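Local coordinates for protein exotoxin type A (Streptococcus pyogenes phage T12, PDB 1FNU) that probably acts as a superantigen toxin, a secreted virulence factor of the staphylococcal and streptococcal toxin family linked to scarlet fever, at residues 9-23 with 160-172. Numbering follows the deposited sequence.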
loop_
_atom_site.group_PDB
_atom_site.type_symbol
_atom_site.label_atom_id
_atom_site.label_comp_id
_atom_site.label_asym_id
_atom_site.label_seq_id
_atom_site.Cartn_x
_atom_site.Cartn_y
_atom_site.Cartn_z
ATOM N N LEU A 9 -16.580 26.110 7.997
ATOM C CA LEU A 9 -16.514 24.998 8.919
ATOM C C LEU A 9 -17.123 23.715 8.360
ATOM O O LEU A 9 -18.126 23.722 7.678
ATOM C CB LEU A 9 -17.186 25.380 10.248
ATOM C CG LEU A 9 -16.458 26.613 10.876
ATOM C CD1 LEU A 9 -17.270 27.274 11.983
ATOM C CD2 LEU A 9 -15.058 26.178 11.360
ATOM N N HIS A 10 -16.464 22.608 8.648
ATOM C CA HIS A 10 -16.921 21.274 8.218
ATOM C C HIS A 10 -18.014 20.817 9.185
ATOM O O HIS A 10 -17.841 20.860 10.398
ATOM C CB HIS A 10 -15.739 20.275 8.253
ATOM C CG HIS A 10 -14.637 20.581 7.284
ATOM N ND1 HIS A 10 -13.367 20.055 7.416
ATOM C CD2 HIS A 10 -14.641 21.235 6.095
ATOM C CE1 HIS A 10 -12.636 20.366 6.353
ATOM N NE2 HIS A 10 -13.386 21.081 5.534
ATOM N N ARG A 11 -19.141 20.376 8.635
ATOM C CA ARG A 11 -20.270 19.910 9.447
ATOM C C ARG A 11 -20.022 18.447 9.747
ATOM O O ARG A 11 -19.787 17.647 8.809
ATOM C CB ARG A 11 -21.596 20.091 8.659
ATOM C CG ARG A 11 -22.124 21.609 8.406
ATOM C CD ARG A 11 -23.304 21.642 7.326
ATOM N NE ARG A 11 -24.149 20.495 7.689
ATOM C CZ ARG A 11 -24.999 19.801 6.913
ATOM N NH1 ARG A 11 -25.217 20.079 5.623
ATOM N NH2 ARG A 11 -25.573 18.739 7.461
ATOM N N SER A 12 -20.044 18.087 11.027
ATOM C CA SER A 12 -19.805 16.675 11.440
ATOM C C SER A 12 -20.856 15.675 10.933
ATOM O O SER A 12 -20.553 14.506 10.748
ATOM C CB SER A 12 -19.770 16.524 12.979
ATOM O OG SER A 12 -21.075 16.707 13.565
ATOM N N SER A 13 -22.085 16.151 10.727
ATOM C CA SER A 13 -23.181 15.247 10.320
ATOM C C SER A 13 -23.074 14.759 8.872
ATOM O O SER A 13 -23.773 13.872 8.521
ATOM C CB SER A 13 -24.546 15.892 10.608
ATOM O OG SER A 13 -24.678 17.086 9.890
ATOM N N LEU A 14 -22.162 15.332 8.086
ATOM C CA LEU A 14 -21.903 14.912 6.721
ATOM C C LEU A 14 -20.790 13.824 6.715
ATOM O O LEU A 14 -20.749 12.950 5.825
ATOM C CB LEU A 14 -21.412 16.089 5.867
ATOM C CG LEU A 14 -22.381 17.244 5.499
ATOM C CD1 LEU A 14 -21.714 18.420 4.750
ATOM C CD2 LEU A 14 -23.517 16.684 4.667
ATOM N N VAL A 15 -19.917 13.844 7.727
ATOM C CA VAL A 15 -18.813 12.884 7.809
ATOM C C VAL A 15 -19.183 11.376 7.845
ATOM O O VAL A 15 -19.963 10.893 8.649
ATOM C CB VAL A 15 -17.907 13.212 9.037
ATOM C CG1 VAL A 15 -16.622 12.346 9.010
ATOM C CG2 VAL A 15 -17.546 14.706 9.050
ATOM N N LYS A 16 -18.534 10.633 6.964
ATOM C CA LYS A 16 -18.665 9.186 6.946
ATOM C C LYS A 16 -17.486 8.642 7.803
ATOM O O LYS A 16 -16.317 9.003 7.635
ATOM C CB LYS A 16 -18.639 8.679 5.466
ATOM C CG LYS A 16 -18.170 7.259 5.248
ATOM C CD LYS A 16 -18.886 6.506 4.051
ATOM C CE LYS A 16 -18.855 7.133 2.624
ATOM N NZ LYS A 16 -17.495 6.863 1.821
ATOM N N ASN A 17 -17.809 7.819 8.786
ATOM C CA ASN A 17 -16.780 7.243 9.637
ATOM C C ASN A 17 -16.112 8.217 10.610
ATOM O O ASN A 17 -14.860 8.249 10.725
ATOM C CB ASN A 17 -15.671 6.528 8.798
ATOM C CG ASN A 17 -16.183 5.223 8.075
ATOM O OD1 ASN A 17 -17.000 4.436 8.614
ATOM N ND2 ASN A 17 -15.679 4.999 6.878
ATOM N N LEU A 18 -16.925 9.034 11.276
ATOM C CA LEU A 18 -16.385 9.991 12.203
ATOM C C LEU A 18 -15.692 9.283 13.343
ATOM O O LEU A 18 -14.851 9.895 13.991
ATOM C CB LEU A 18 -17.496 10.920 12.742
ATOM C CG LEU A 18 -17.095 12.109 13.609
ATOM C CD1 LEU A 18 -16.080 13.017 12.908
ATOM C CD2 LEU A 18 -18.382 12.967 13.880
ATOM N N GLN A 19 -16.041 8.030 13.618
ATOM C CA GLN A 19 -15.400 7.288 14.662
ATOM C C GLN A 19 -13.839 7.337 14.516
ATOM O O GLN A 19 -13.148 7.254 15.526
ATOM C CB GLN A 19 -15.873 5.805 14.684
ATOM C CG GLN A 19 -15.300 4.996 13.493
ATOM C CD GLN A 19 -16.276 4.970 12.343
ATOM O OE1 GLN A 19 -17.232 5.757 12.302
ATOM N NE2 GLN A 19 -16.056 4.059 11.397
ATOM N N ASN A 20 -13.338 7.453 13.272
ATOM C CA ASN A 20 -11.879 7.506 12.990
ATOM C C ASN A 20 -11.207 8.802 13.497
ATOM O O ASN A 20 -9.996 8.808 13.642
ATOM C CB ASN A 20 -11.557 7.263 11.479
ATOM C CG ASN A 20 -11.926 5.826 11.056
ATOM O OD1 ASN A 20 -12.005 4.961 11.902
ATOM N ND2 ASN A 20 -12.154 5.591 9.773
ATOM N N ILE A 21 -11.995 9.860 13.775
ATOM C CA ILE A 21 -11.462 11.088 14.427
ATOM C C ILE A 21 -11.552 10.718 15.932
ATOM O O ILE A 21 -10.610 10.921 16.684
ATOM C CB ILE A 21 -12.321 12.305 14.124
ATOM C CG1 ILE A 21 -12.308 12.592 12.629
ATOM C CG2 ILE A 21 -11.824 13.566 14.932
ATOM C CD1 ILE A 21 -10.903 12.949 12.041
ATOM N N TYR A 22 -12.672 10.142 16.353
ATOM C CA TYR A 22 -12.848 9.688 17.742
ATOM C C TYR A 22 -11.649 8.836 18.281
ATOM O O TYR A 22 -11.163 9.060 19.399
ATOM C CB TYR A 22 -14.153 8.831 17.920
ATOM C CG TYR A 22 -14.241 8.075 19.284
ATOM C CD1 TYR A 22 -14.502 8.758 20.509
ATOM C CD2 TYR A 22 -13.997 6.692 19.362
ATOM C CE1 TYR A 22 -14.515 8.107 21.713
ATOM C CE2 TYR A 22 -14.002 6.006 20.620
ATOM C CZ TYR A 22 -14.261 6.721 21.783
ATOM O OH TYR A 22 -14.315 6.070 23.029
ATOM N N PHE A 23 -11.205 7.811 17.536
ATOM C CA PHE A 23 -10.132 6.983 18.090
ATOM C C PHE A 23 -8.758 7.707 18.188
ATOM O O PHE A 23 -7.947 7.304 19.005
ATOM C CB PHE A 23 -10.031 5.655 17.280
ATOM C CG PHE A 23 -11.169 4.693 17.538
ATOM C CD1 PHE A 23 -11.186 3.947 18.724
ATOM C CD2 PHE A 23 -12.189 4.492 16.558
ATOM C CE1 PHE A 23 -12.191 2.983 18.964
ATOM C CE2 PHE A 23 -13.203 3.565 16.754
ATOM C CZ PHE A 23 -13.218 2.785 17.975
ATOM N N TYR A 160 -16.504 13.803 20.602
ATOM C CA TYR A 160 -16.463 12.690 19.636
ATOM C C TYR A 160 -17.011 11.418 20.333
ATOM O O TYR A 160 -16.981 11.299 21.597
ATOM C CB TYR A 160 -15.005 12.421 19.127
ATOM C CG TYR A 160 -14.263 13.577 18.433
ATOM C CD1 TYR A 160 -14.765 14.197 17.295
ATOM C CD2 TYR A 160 -13.046 14.073 18.940
ATOM C CE1 TYR A 160 -14.107 15.252 16.689
ATOM C CE2 TYR A 160 -12.371 15.151 18.312
ATOM C CZ TYR A 160 -12.905 15.731 17.186
ATOM O OH TYR A 160 -12.281 16.774 16.546
ATOM N N THR A 161 -17.554 10.485 19.547
ATOM C CA THR A 161 -17.979 9.221 20.118
ATOM C C THR A 161 -17.672 8.184 19.033
ATOM O O THR A 161 -17.325 8.518 17.943
ATOM C CB THR A 161 -19.529 9.093 20.397
ATOM O OG1 THR A 161 -20.192 8.993 19.155
ATOM C CG2 THR A 161 -20.169 10.322 21.175
ATOM N N ASN A 162 -17.829 6.916 19.354
ATOM C CA ASN A 162 -17.675 5.893 18.345
ATOM C C ASN A 162 -19.065 6.023 17.625
ATOM O O ASN A 162 -19.972 5.219 17.809
ATOM C CB ASN A 162 -17.510 4.527 19.011
ATOM C CG ASN A 162 -17.301 3.435 18.001
ATOM O OD1 ASN A 162 -17.052 3.708 16.846
ATOM N ND2 ASN A 162 -17.388 2.187 18.437
ATOM N N GLY A 163 -19.196 7.047 16.802
ATOM C CA GLY A 163 -20.459 7.356 16.167
ATOM C C GLY A 163 -20.528 8.855 15.926
ATOM O O GLY A 163 -19.480 9.461 15.754
ATOM N N PRO A 164 -21.687 9.542 16.009
ATOM C CA PRO A 164 -21.531 10.952 15.694
ATOM C C PRO A 164 -21.197 11.778 16.906
ATOM O O PRO A 164 -21.078 11.243 18.003
ATOM C CB PRO A 164 -22.851 11.282 15.033
ATOM C CG PRO A 164 -23.832 10.477 15.857
ATOM C CD PRO A 164 -23.028 9.355 16.559
ATOM N N SER A 165 -20.958 13.059 16.678
ATOM C CA SER A 165 -20.588 13.989 17.754
ATOM C C SER A 165 -21.815 14.728 18.218
ATOM O O SER A 165 -22.731 14.858 17.468
ATOM C CB SER A 165 -19.608 15.047 17.212
ATOM O OG SER A 165 -19.473 16.184 18.091
ATOM N N LYS A 166 -21.835 15.230 19.455
ATOM C CA LYS A 166 -22.979 16.057 19.920
ATOM C C LYS A 166 -22.958 17.443 19.179
ATOM O O LYS A 166 -23.995 18.154 19.067
ATOM C CB LYS A 166 -22.855 16.245 21.462
ATOM C CG LYS A 166 -23.890 17.121 22.118
ATOM C CD LYS A 166 -23.694 16.927 23.600
ATOM C CE LYS A 166 -24.192 18.100 24.457
ATOM N NZ LYS A 166 -24.185 17.589 25.860
ATOM N N TYR A 167 -21.804 17.813 18.620
ATOM C CA TYR A 167 -21.652 19.103 17.945
ATOM C C TYR A 167 -21.680 19.039 16.433
ATOM O O TYR A 167 -21.221 18.066 15.844
ATOM C CB TYR A 167 -20.353 19.763 18.417
ATOM C CG TYR A 167 -20.361 19.859 19.909
ATOM C CD1 TYR A 167 -21.296 20.661 20.560
ATOM C CD2 TYR A 167 -19.597 18.987 20.683
ATOM C CE1 TYR A 167 -21.488 20.579 21.963
ATOM C CE2 TYR A 167 -19.782 18.886 22.098
ATOM C CZ TYR A 167 -20.738 19.687 22.691
ATOM O OH TYR A 167 -21.011 19.518 23.995
ATOM N N GLU A 168 -22.210 20.087 15.815
ATOM C CA GLU A 168 -22.296 20.163 14.364
ATOM C C GLU A 168 -21.005 20.770 13.822
ATOM O O GLU A 168 -20.470 20.331 12.825
ATOM C CB GLU A 168 -23.533 21.014 13.980
ATOM C CG GLU A 168 -23.800 21.152 12.485
ATOM C CD GLU A 168 -24.118 19.837 11.788
ATOM O OE1 GLU A 168 -24.122 18.733 12.397
ATOM O OE2 GLU A 168 -24.366 19.903 10.575
ATOM N N THR A 169 -20.514 21.815 14.478
ATOM C CA THR A 169 -19.289 22.379 13.989
ATOM C C THR A 169 -18.430 22.655 15.192
ATOM O O THR A 169 -18.932 22.711 16.310
ATOM C CB THR A 169 -19.490 23.618 13.155
ATOM O OG1 THR A 169 -20.062 24.659 13.936
ATOM C CG2 THR A 169 -20.362 23.335 11.974
ATOM N N GLY A 170 -17.117 22.710 14.963
ATOM C CA GLY A 170 -16.192 22.961 16.055
ATOM C C GLY A 170 -14.819 23.395 15.584
ATOM O O GLY A 170 -14.365 22.936 14.549
ATOM N N TYR A 171 -14.175 24.331 16.270
ATOM C CA TYR A 171 -12.842 24.742 15.900
ATOM C C TYR A 171 -12.165 25.250 17.153
ATOM O O TYR A 171 -12.816 25.540 18.194
ATOM C CB TYR A 171 -12.809 25.737 14.733
ATOM C CG TYR A 171 -13.283 27.155 14.982
ATOM C CD1 TYR A 171 -12.418 28.136 15.459
ATOM C CD2 TYR A 171 -14.629 27.504 14.752
ATOM C CE1 TYR A 171 -12.904 29.483 15.697
ATOM C CE2 TYR A 171 -15.098 28.800 14.974
ATOM C CZ TYR A 171 -14.248 29.775 15.425
ATOM O OH TYR A 171 -14.738 31.062 15.453
ATOM N N ILE A 172 -10.844 25.217 17.110
ATOM C CA ILE A 172 -10.059 25.648 18.262
ATOM C C ILE A 172 -9.175 26.743 17.680
ATOM O O ILE A 172 -8.652 26.604 16.555
ATOM C CB ILE A 172 -9.243 24.500 18.818
ATOM C CG1 ILE A 172 -8.441 24.988 20.029
ATOM C CG2 ILE A 172 -8.349 23.927 17.715
ATOM C CD1 ILE A 172 -7.751 23.891 20.759
HETATM O O HOH W 1 -16.452 22.516 12.328
#
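R11 and E168 run side by side and point the same way, with guanidinium and carboxylate planes 30° apart. NE of R11 donates to OE2 of E168 at 3.0 Å in a nearly straight salt bridge (165° at the hydrogen), and the oxygen lies at the guanidinium edge, close to its plane. The hydroxyl OG of S13 reaches the same OE2 on its syn side at 2.9 Å, while NH2 of R11 donates to that OG; two donors thus grip one carboxylate oxygen, and the serine braces both charged groups. E168 comes within range because its chain, extended at chi1, bends at its second torsion. Next to the ion pair, S12 is held twice: its N donates to E168 O at 2.9 Å, and its OG to Y167 O at 2.7 Å, the latter in the carbonyl plane. E168 and T169 form a classic beta bulge facing T219, where the chain joins the beta-grasp sheet that contains 169-176. Through these bonds segment 9-23 packs against the beta-grasp domain and runs on into helix 19-26. Beside the bulge, CD2 of L9 rests 3.7 Å from CD2 of Y171. At the other end, CG2 of I21 sits over one face of the Y160 ring, 3.5 Å from its centroid; the OH of that tyrosine bonds to F186 O. CG of Y22, anti to the backbone N (chi1 168°), carries its ring alongside segment 160-172, with the 161-162 peptide over one face and N162 N 3.7 Å from the ring plane, over its centre. I154 of helix 142-157 touches both Y22 and Y160, and R95 of a second subunit makes a cation-pi contact with F23.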